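Glucose-6-phosphate isomerase (PDB 3QKI) probably catalyses the interconversion of alpha-D-glucose 6-phosphate and beta-D-fructose 6-phosphate, an early step of glycolysis. Local coordinates at residues A[39-53]-A[67-79]. Sequence-based numbering, arbitrary orientation.
Sequences EKTKDLKDYLNDKNR and DLSRQRYSEKTLN
Arg53, Arg72 and Glu39 carry a largely polar contact in which side chains bind backbone: residues 39-53, winding through short helices, wrap the connection between strand 64-70 and helix 75-87, away from the substrate site. Arg53 lays its guanidinium edge-on to two carbonyls, carried there by an extended chain with CG anti to N (chi1 -176°). Arg53 NE and NH2 grip Tyr73 O side-on, NH2 at 2.8 Å, while Arg53 NH1 and NH2 meet Ser69 O end-on, NH1 also at 2.8 Å. Tyr47 CB lies over one face of the guanidinium, and Arg53 NE sits 3.5 Å above the plane of the Tyr47 ring, toward its rim. From the other segment, Arg72 bends at chi3 (72°) and gives NH2 to Lys42 O at 2.9 Å; two waters bridge its other nitrogens to Lys40 O and Lys42 O. Glu39 OE1 accepts from Thr77 OG1 (2.7 Å) on its anti lone pair and from Ser74 N above the carboxylate plane, and OE2 takes Tyr47 OH at 2.6 Å. Leu44 CD2 packs on Gln71 O. Strand 64-70 pairs antiparallel with strand 513-518; helix 464-481 backs Leu44 and Leu48, helix 356-371 flanks Glu39 and Thr77, and Ser69 OG bonds Ser586 of the second subunit.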
ATOM      1  N   GLU A  39     -22.442  15.721 -19.088  1.00 18.70           N
ATOM      2  CA  GLU A  39     -21.824  14.393 -19.050  1.00 17.06           C
ATOM      3  C   GLU A  39     -22.344  13.554 -17.880  1.00 19.24           C
ATOM      4  O   GLU A  39     -22.501  12.333 -18.017  1.00 17.77           O
ATOM      5  CB  GLU A  39     -20.280  14.494 -19.025  1.00 17.79           C
ATOM      6  CG  GLU A  39     -19.678  14.985 -20.343  1.00 19.05           C
ATOM      7  CD  GLU A  39     -19.842  14.111 -21.574  1.00 25.07           C
ATOM      8  OE1 GLU A  39     -19.381  14.533 -22.660  1.00 21.21           O
ATOM      9  OE2 GLU A  39     -20.409  12.999 -21.460  1.00 21.04           O
ATOM     10  N   LYS A  40     -22.684  14.216 -16.767  1.00 16.14           N
ATOM     11  CA  LYS A  40     -23.221  13.572 -15.560  1.00 16.21           C
ATOM     12  C   LYS A  40     -24.588  12.906 -15.799  1.00 24.15           C
ATOM     13  O   LYS A  40     -24.955  12.000 -15.047  1.00 25.97           O
ATOM     14  CB  LYS A  40     -23.291  14.573 -14.398  1.00 17.60           C
ATOM     15  CG  LYS A  40     -21.912  14.905 -13.871  1.00 26.70           C
ATOM     16  CD  LYS A  40     -21.901  15.802 -12.656  1.00 28.46           C
ATOM     17  CE  LYS A  40     -20.540  16.456 -12.528  1.00 29.49           C
ATOM     18  NZ  LYS A  40     -20.364  17.109 -11.204  1.00 34.17           N
ATOM     19  N   THR A  41     -25.312  13.326 -16.851  1.00 21.19           N
ATOM     20  CA  THR A  41     -26.640  12.794 -17.212  1.00 21.36           C
ATOM     21  C   THR A  41     -26.525  11.670 -18.246  1.00 24.60           C
ATOM     22  O   THR A  41     -27.537  11.147 -18.669  1.00 23.58           O
ATOM     23  CB  THR A  41     -27.570  13.917 -17.729  1.00 23.55           C
ATOM     24  OG1 THR A  41     -27.175  14.305 -19.048  1.00 24.76           O
ATOM     25  CG2 THR A  41     -27.620  15.122 -16.806  1.00 22.18           C
ATOM     26  N   LYS A  42     -25.300  11.318 -18.661  1.00 22.21           N
ATOM     27  CA  LYS A  42     -25.043  10.298 -19.677  1.00 20.68           C
ATOM     28  C   LYS A  42     -24.433   9.038 -19.097  1.00 25.64           C
ATOM     29  O   LYS A  42     -23.627   9.102 -18.159  1.00 26.43           O
ATOM     30  CB  LYS A  42     -24.194  10.878 -20.812  1.00 23.30           C
ATOM     31  CG  LYS A  42     -24.906  12.031 -21.551  1.00 35.34           C
ATOM     32  CD  LYS A  42     -24.206  12.509 -22.825  1.00 51.35           C
ATOM     33  CE  LYS A  42     -24.276  11.544 -23.998  1.00 68.98           C
ATOM     34  NZ  LYS A  42     -25.671  11.209 -24.402  1.00 82.48           N
ATOM     35  N   ASP A  43     -24.840   7.875 -19.641  1.00 20.61           N
ATOM     36  CA  ASP A  43     -24.363   6.590 -19.145  1.00 19.16           C
ATOM     37  C   ASP A  43     -23.240   6.017 -19.970  1.00 22.15           C
ATOM     38  O   ASP A  43     -23.337   5.994 -21.209  1.00 20.64           O
ATOM     39  CB  ASP A  43     -25.515   5.568 -19.035  1.00 20.31           C
ATOM     40  CG  ASP A  43     -26.574   5.915 -18.008  1.00 33.46           C
ATOM     41  OD1 ASP A  43     -26.226   6.552 -16.974  1.00 34.09           O
ATOM     42  OD2 ASP A  43     -27.752   5.531 -18.216  1.00 43.48           O
ATOM     43  N   LEU A  44     -22.192   5.490 -19.274  1.00 16.62           N
ATOM     44  CA  LEU A  44     -21.067   4.832 -19.935  1.00 16.40           C
ATOM     45  C   LEU A  44     -21.530   3.654 -20.768  1.00 21.93           C
ATOM     46  O   LEU A  44     -20.998   3.459 -21.864  1.00 23.22           O
ATOM     47  CB  LEU A  44     -19.986   4.384 -18.925  1.00 16.04           C
ATOM     48  CG  LEU A  44     -19.122   5.484 -18.299  1.00 18.68           C
ATOM     49  CD1 LEU A  44     -18.122   4.903 -17.312  1.00 17.94           C
ATOM     50  CD2 LEU A  44     -18.393   6.289 -19.374  1.00 17.44           C
ATOM     51  N   LYS A  45     -22.552   2.887 -20.282  1.00 18.99           N
ATOM     52  CA  LYS A  45     -23.099   1.751 -21.040  1.00 18.93           C
ATOM     53  C   LYS A  45     -23.557   2.144 -22.449  1.00 22.37           C
ATOM     54  O   LYS A  45     -23.354   1.383 -23.392  1.00 22.47           O
ATOM     55  CB  LYS A  45     -24.196   0.981 -20.269  1.00 21.14           C
ATOM     56  CG  LYS A  45     -25.463   1.764 -19.944  1.00 24.41           C
ATOM     57  CD  LYS A  45     -26.396   0.935 -19.059  1.00 25.94           C
ATOM     58  CE  LYS A  45     -27.310   1.825 -18.262  1.00 33.59           C
ATOM     59  NZ  LYS A  45     -28.016   1.060 -17.216  1.00 39.27           N
ATOM     60  N   ASP A  46     -24.125   3.351 -22.598  1.00 18.40           N
ATOM     61  CA  ASP A  46     -24.565   3.847 -23.903  1.00 17.63           C
ATOM     62  C   ASP A  46     -23.389   4.237 -24.757  1.00 21.13           C
ATOM     63  O   ASP A  46     -23.316   3.795 -25.900  1.00 20.68           O
ATOM     64  CB  ASP A  46     -25.602   4.963 -23.767  1.00 18.30           C
ATOM     65  CG  ASP A  46     -26.893   4.456 -23.172  1.00 22.92           C
ATOM     66  OD1 ASP A  46     -27.427   3.421 -23.680  1.00 22.74           O
ATOM     67  OD2 ASP A  46     -27.360   5.053 -22.194  1.00 29.81           O
ATOM     68  N   TYR A  47     -22.394   4.944 -24.166  1.00 16.35           N
ATOM     69  CA  TYR A  47     -21.165   5.329 -24.868  1.00 15.16           C
ATOM     70  C   TYR A  47     -20.414   4.101 -25.398  1.00 17.24           C
ATOM     71  O   TYR A  47     -19.902   4.133 -26.519  1.00 16.16           O
ATOM     72  CB  TYR A  47     -20.236   6.133 -23.935  1.00 15.32           C
ATOM     73  CG  TYR A  47     -20.502   7.622 -23.846  1.00 15.79           C
ATOM     74  CD1 TYR A  47     -20.800   8.367 -24.982  1.00 18.63           C
ATOM     75  CD2 TYR A  47     -20.319   8.309 -22.651  1.00 15.76           C
ATOM     76  CE1 TYR A  47     -20.989   9.748 -24.912  1.00 21.24           C
ATOM     77  CE2 TYR A  47     -20.485   9.686 -22.573  1.00 15.73           C
ATOM     78  CZ  TYR A  47     -20.839  10.403 -23.702  1.00 21.97           C
ATOM     79  OH  TYR A  47     -21.038  11.762 -23.624  1.00 22.63           O
ATOM     80  N   LEU A  48     -20.369   3.013 -24.596  1.00 14.30           N
ATOM     81  CA  LEU A  48     -19.676   1.772 -24.964  1.00 14.94           C
ATOM     82  C   LEU A  48     -20.304   0.966 -26.120  1.00 20.09           C
ATOM     83  O   LEU A  48     -19.707  -0.012 -26.568  1.00 19.82           O
ATOM     84  CB  LEU A  48     -19.345   0.888 -23.736  1.00 14.42           C
ATOM     85  CG  LEU A  48     -18.383   1.554 -22.728  1.00 17.02           C
ATOM     86  CD1 LEU A  48     -18.538   0.959 -21.358  1.00 17.90           C
ATOM     87  CD2 LEU A  48     -16.926   1.581 -23.227  1.00 19.39           C
ATOM     88  N   ASN A  49     -21.469   1.400 -26.617  1.00 17.12           N
ATOM     89  CA  ASN A  49     -22.129   0.815 -27.788  1.00 18.19           C
ATOM     90  C   ASN A  49     -21.721   1.560 -29.072  1.00 24.67           C
ATOM     91  O   ASN A  49     -22.010   1.103 -30.180  1.00 26.26           O
ATOM     92  CB  ASN A  49     -23.646   0.797 -27.609  1.00 18.29           C
ATOM     93  CG  ASN A  49     -24.079  -0.221 -26.584  1.00 32.65           C
ATOM     94  OD1 ASN A  49     -23.474  -1.295 -26.436  1.00 23.59           O
ATOM     95  ND2 ASN A  49     -25.102   0.112 -25.812  1.00 25.78           N
ATOM     96  N   ASP A  50     -20.993   2.670 -28.922  1.00 20.92           N
ATOM     97  CA  ASP A  50     -20.538   3.472 -30.054  1.00 19.34           C
ATOM     98  C   ASP A  50     -19.130   3.025 -30.434  1.00 22.59           C
ATOM     99  O   ASP A  50     -18.160   3.385 -29.761  1.00 21.35           O
ATOM    100  CB  ASP A  50     -20.609   4.967 -29.688  1.00 20.42           C
ATOM    101  CG  ASP A  50     -20.270   5.971 -30.797  1.00 27.81           C
ATOM    102  OD1 ASP A  50     -20.571   7.176 -30.617  1.00 26.31           O
ATOM    103  OD2 ASP A  50     -19.660   5.560 -31.821  1.00 27.57           O
ATOM    104  N   LYS A  51     -19.020   2.234 -31.524  1.00 19.44           N
ATOM    105  CA  LYS A  51     -17.733   1.727 -32.010  1.00 20.03           C
ATOM    106  C   LYS A  51     -16.790   2.869 -32.440  1.00 26.48           C
ATOM    107  O   LYS A  51     -15.577   2.759 -32.244  1.00 28.21           O
ATOM    108  CB  LYS A  51     -17.910   0.713 -33.149  1.00 21.67           C
ATOM    109  CG  LYS A  51     -16.636  -0.031 -33.501  1.00 36.09           C
ATOM    110  CD  LYS A  51     -16.777  -0.916 -34.738  1.00 49.29           C
ATOM    111  CE  LYS A  51     -15.494  -1.665 -35.001  1.00 64.83           C
ATOM    112  NZ  LYS A  51     -15.710  -2.827 -35.901  1.00 77.91           N
ATOM    113  N   ASN A  52     -17.344   3.947 -33.007  1.00 22.39           N
ATOM    114  CA  ASN A  52     -16.546   5.080 -33.434  1.00 22.47           C
ATOM    115  C   ASN A  52     -15.860   5.756 -32.256  1.00 23.90           C
ATOM    116  O   ASN A  52     -14.670   6.064 -32.331  1.00 23.80           O
ATOM    117  CB  ASN A  52     -17.352   6.093 -34.225  1.00 26.44           C
ATOM    118  CG  ASN A  52     -16.377   6.997 -34.879  1.00 68.19           C
ATOM    119  OD1 ASN A  52     -15.464   6.530 -35.581  1.00 71.34           O
ATOM    120  ND2 ASN A  52     -16.390   8.264 -34.470  1.00 62.10           N
ATOM    121  N   ARG A  53     -16.607   5.958 -31.164  1.00 19.89           N
ATOM    122  CA  ARG A  53     -16.061   6.564 -29.946  1.00 18.82           C
ATOM    123  C   ARG A  53     -14.949   5.671 -29.377  1.00 21.72           C
ATOM    124  O   ARG A  53     -13.870   6.178 -29.044  1.00 20.98           O
ATOM    125  CB  ARG A  53     -17.175   6.818 -28.928  1.00 14.93           C
ATOM    126  CG  ARG A  53     -16.685   7.534 -27.690  1.00 14.39           C
ATOM    127  CD  ARG A  53     -17.753   7.611 -26.654  1.00 12.49           C
ATOM    128  NE  ARG A  53     -17.238   8.055 -25.345  1.00 18.81           N
ATOM    129  CZ  ARG A  53     -16.776   7.247 -24.394  1.00 24.76           C
ATOM    130  NH1 ARG A  53     -16.684   5.946 -24.609  1.00 15.95           N
ATOM    131  NH2 ARG A  53     -16.365   7.744 -23.233  1.00 14.26           N
ATOM    132  N   ASP A  67      -6.807   2.465 -23.221  1.00 16.51           N
ATOM    133  CA  ASP A  67      -8.237   2.554 -23.448  1.00 14.45           C
ATOM    134  C   ASP A  67      -8.875   3.548 -22.464  1.00 16.40           C
ATOM    135  O   ASP A  67      -9.041   3.253 -21.275  1.00 14.32           O
ATOM    136  CB  ASP A  67      -8.854   1.127 -23.391  1.00 14.25           C
ATOM    137  CG  ASP A  67     -10.354   1.032 -23.583  1.00 16.04           C
ATOM    138  OD1 ASP A  67     -11.007   2.084 -23.680  1.00 18.55           O
ATOM    139  OD2 ASP A  67     -10.892  -0.114 -23.582  1.00 17.76           O
ATOM    140  N   LEU A  68      -9.248   4.727 -22.981  1.00 15.37           N
ATOM    141  CA  LEU A  68      -9.898   5.790 -22.210  1.00 15.75           C
ATOM    142  C   LEU A  68     -11.414   5.785 -22.397  1.00 17.37           C
ATOM    143  O   LEU A  68     -12.086   6.728 -21.954  1.00 16.61           O
ATOM    144  CB  LEU A  68      -9.345   7.169 -22.632  1.00 16.19           C
ATOM    145  CG  LEU A  68      -7.872   7.469 -22.334  1.00 20.27           C
ATOM    146  CD1 LEU A  68      -7.477   8.787 -22.936  1.00 19.53           C
ATOM    147  CD2 LEU A  68      -7.600   7.514 -20.839  1.00 23.61           C
ATOM    148  N   SER A  69     -11.968   4.743 -23.041  1.00 12.46           N
ATOM    149  CA  SER A  69     -13.401   4.744 -23.352  1.00 11.92           C
ATOM    150  C   SER A  69     -14.346   4.672 -22.157  1.00 17.74           C
ATOM    151  O   SER A  69     -15.499   5.100 -22.275  1.00 18.11           O
ATOM    152  CB  SER A  69     -13.745   3.677 -24.393  1.00 14.18           C
ATOM    153  OG  SER A  69     -13.511   2.390 -23.856  1.00 18.45           O
ATOM    154  N   ARG A  70     -13.883   4.147 -21.009  1.00 15.16           N
ATOM    155  CA  ARG A  70     -14.731   4.088 -19.830  1.00 15.15           C
ATOM    156  C   ARG A  70     -14.534   5.324 -18.970  1.00 20.29           C
ATOM    157  O   ARG A  70     -14.519   5.234 -17.753  1.00 20.65           O
ATOM    158  CB  ARG A  70     -14.550   2.775 -19.041  1.00 13.35           C
ATOM    159  CG  ARG A  70     -14.905   1.545 -19.852  1.00 13.22           C
ATOM    160  CD  ARG A  70     -14.305   0.313 -19.227  1.00 18.49           C
ATOM    161  NE  ARG A  70     -14.352  -0.809 -20.141  1.00 18.74           N
ATOM    162  CZ  ARG A  70     -13.530  -0.987 -21.170  1.00 25.49           C
ATOM    163  NH1 ARG A  70     -12.570  -0.102 -21.426  1.00 14.66           N
ATOM    164  NH2 ARG A  70     -13.686  -2.028 -21.973  1.00 16.26           N
ATOM    165  N   GLN A  71     -14.376   6.480 -19.614  1.00 17.51           N
ATOM    166  CA  GLN A  71     -14.286   7.787 -18.965  1.00 16.50           C
ATOM    167  C   GLN A  71     -15.529   8.563 -19.366  1.00 19.40           C
ATOM    168  O   GLN A  71     -16.037   8.406 -20.481  1.00 18.76           O
ATOM    169  CB  GLN A  71     -12.985   8.544 -19.338  1.00 16.70           C
ATOM    170  CG  GLN A  71     -11.713   7.838 -18.866  1.00 16.34           C
ATOM    171  CD  GLN A  71     -11.538   7.809 -17.363  1.00 14.91           C
ATOM    172  OE1 GLN A  71     -12.078   8.628 -16.614  1.00 16.99           O
ATOM    173  NE2 GLN A  71     -10.749   6.885 -16.896  1.00 10.12           N
ATOM    174  N   ARG A  72     -16.023   9.389 -18.462  1.00 16.03           N
ATOM    175  CA  ARG A  72     -17.275  10.127 -18.638  1.00 15.53           C
ATOM    176  C   ARG A  72     -17.210  11.361 -19.548  1.00 18.18           C
ATOM    177  O   ARG A  72     -17.524  12.480 -19.146  1.00 17.41           O
ATOM    178  CB  ARG A  72     -17.945  10.400 -17.273  1.00 14.00           C
ATOM    179  CG  ARG A  72     -18.160   9.134 -16.447  1.00 15.47           C
ATOM    180  CD  ARG A  72     -19.106   9.371 -15.296  1.00 12.63           C
ATOM    181  NE  ARG A  72     -20.478   9.519 -15.785  1.00 18.50           N
ATOM    182  CZ  ARG A  72     -21.519   9.878 -15.039  1.00 27.41           C
ATOM    183  NH1 ARG A  72     -21.363  10.143 -13.754  1.00 17.91           N
ATOM    184  NH2 ARG A  72     -22.728   9.969 -15.580  1.00 21.09           N
ATOM    185  N   TYR A  73     -16.823  11.136 -20.791  1.00 15.39           N
ATOM    186  CA  TYR A  73     -16.777  12.173 -21.807  1.00 14.76           C
ATOM    187  C   TYR A  73     -17.074  11.650 -23.185  1.00 18.42           C
ATOM    188  O   TYR A  73     -16.712  10.520 -23.525  1.00 18.88           O
ATOM    189  CB  TYR A  73     -15.445  12.996 -21.808  1.00 13.66           C
ATOM    190  CG  TYR A  73     -14.133  12.238 -21.651  1.00 14.16           C
ATOM    191  CD1 TYR A  73     -13.209  12.605 -20.671  1.00 14.61           C
ATOM    192  CD2 TYR A  73     -13.745  11.272 -22.579  1.00 14.81           C
ATOM    193  CE1 TYR A  73     -11.988  11.952 -20.546  1.00 12.40           C
ATOM    194  CE2 TYR A  73     -12.533  10.601 -22.457  1.00 15.67           C
ATOM    195  CZ  TYR A  73     -11.650  10.961 -21.451  1.00 17.37           C
ATOM    196  OH  TYR A  73     -10.449  10.325 -21.326  1.00 12.88           O
ATOM    197  N   SER A  74     -17.687  12.505 -23.995  1.00 16.13           N
ATOM    198  CA  SER A  74     -17.910  12.253 -25.411  1.00 16.90           C
ATOM    199  C   SER A  74     -16.587  12.660 -26.101  1.00 23.41           C
ATOM    200  O   SER A  74     -15.715  13.267 -25.456  1.00 21.77           O
ATOM    201  CB  SER A  74     -19.040  13.137 -25.917  1.00 18.72           C
ATOM    202  OG  SER A  74     -18.656  14.504 -25.896  1.00 24.57           O
ATOM    203  N   GLU A  75     -16.438  12.380 -27.406  1.00 21.86           N
ATOM    204  CA  GLU A  75     -15.251  12.824 -28.140  1.00 22.33           C
ATOM    205  C   GLU A  75     -15.180  14.362 -28.145  1.00 26.88           C
ATOM    206  O   GLU A  75     -14.087  14.932 -28.104  1.00 28.31           O
ATOM    207  CB  GLU A  75     -15.254  12.307 -29.576  1.00 23.56           C
ATOM    208  CG  GLU A  75     -15.133  10.811 -29.676  1.00 32.75           C
ATOM    209  CD  GLU A  75     -15.764  10.241 -30.930  1.00 52.37           C
ATOM    210  OE1 GLU A  75     -16.965   9.877 -30.893  1.00 31.20           O
ATOM    211  OE2 GLU A  75     -15.054  10.184 -31.960  1.00 41.28           O
ATOM    212  N   LYS A  76     -16.343  15.027 -28.156  1.00 22.51           N
ATOM    213  CA  LYS A  76     -16.464  16.490 -28.115  1.00 22.00           C
ATOM    214  C   LYS A  76     -15.910  17.062 -26.806  1.00 22.01           C
ATOM    215  O   LYS A  76     -15.237  18.092 -26.824  1.00 20.10           O
ATOM    216  CB  LYS A  76     -17.935  16.896 -28.254  1.00 25.32           C
ATOM    217  CG  LYS A  76     -18.170  18.011 -29.240  1.00 44.71           C
ATOM    218  CD  LYS A  76     -18.468  17.410 -30.612  1.00 55.75           C
ATOM    219  CE  LYS A  76     -19.632  18.084 -31.285  1.00 69.07           C
ATOM    220  NZ  LYS A  76     -20.228  17.234 -32.349  1.00 81.22           N
ATOM    221  N   THR A  77     -16.218  16.405 -25.663  1.00 17.93           N
ATOM    222  CA  THR A  77     -15.711  16.855 -24.352  1.00 16.25           C
ATOM    223  C   THR A  77     -14.193  16.622 -24.246  1.00 17.82           C
ATOM    224  O   THR A  77     -13.482  17.460 -23.692  1.00 15.97           O
ATOM    225  CB  THR A  77     -16.530  16.284 -23.200  1.00 18.69           C
ATOM    226  OG1 THR A  77     -17.889  16.673 -23.378  1.00 17.49           O
ATOM    227  CG2 THR A  77     -16.043  16.776 -21.816  1.00 16.46           C
ATOM    228  N   LEU A  78     -13.691  15.521 -24.826  1.00 17.10           N
ATOM    229  CA  LEU A  78     -12.249  15.278 -24.807  1.00 18.22           C
ATOM    230  C   LEU A  78     -11.543  16.330 -25.667  1.00 22.32           C
ATOM    231  O   LEU A  78     -10.476  16.789 -25.299  1.00 22.31           O
ATOM    232  CB  LEU A  78     -11.899  13.840 -25.246  1.00 18.60           C
ATOM    233  CG  LEU A  78     -10.424  13.423 -25.086  1.00 22.75           C
ATOM    234  CD1 LEU A  78      -9.930  13.611 -23.660  1.00 22.07           C
ATOM    235  CD2 LEU A  78     -10.203  12.006 -25.572  1.00 23.70           C
ATOM    236  N   ASN A  79     -12.167  16.754 -26.787  1.00 20.27           N
ATOM    237  CA  ASN A  79     -11.608  17.816 -27.642  1.00 19.08           C
ATOM    238  C   ASN A  79     -11.530  19.119 -26.877  1.00 21.75           C
ATOM    239  O   ASN A  79     -10.545  19.842 -27.029  1.00 22.36           O
ATOM    240  CB  ASN A  79     -12.409  17.976 -28.938  1.00 21.53           C
ATOM    241  CG  ASN A  79     -12.233  16.821 -29.906  1.00 51.36           C
ATOM    242  OD1 ASN A  79     -11.347  15.967 -29.758  1.00 39.25           O
ATOM    243  ND2 ASN A  79     -13.101  16.742 -30.905  1.00 49.26           N
TER
HETATM  244  O   HOH W   1     -24.140  10.264 -12.800  1.00 37.33           O
HETATM  245  O   HOH W   2     -21.049   8.676 -18.374  1.00 19.59           O
HETATM  246  O   HOH W   3     -18.979   8.460 -32.290  1.00 26.80           O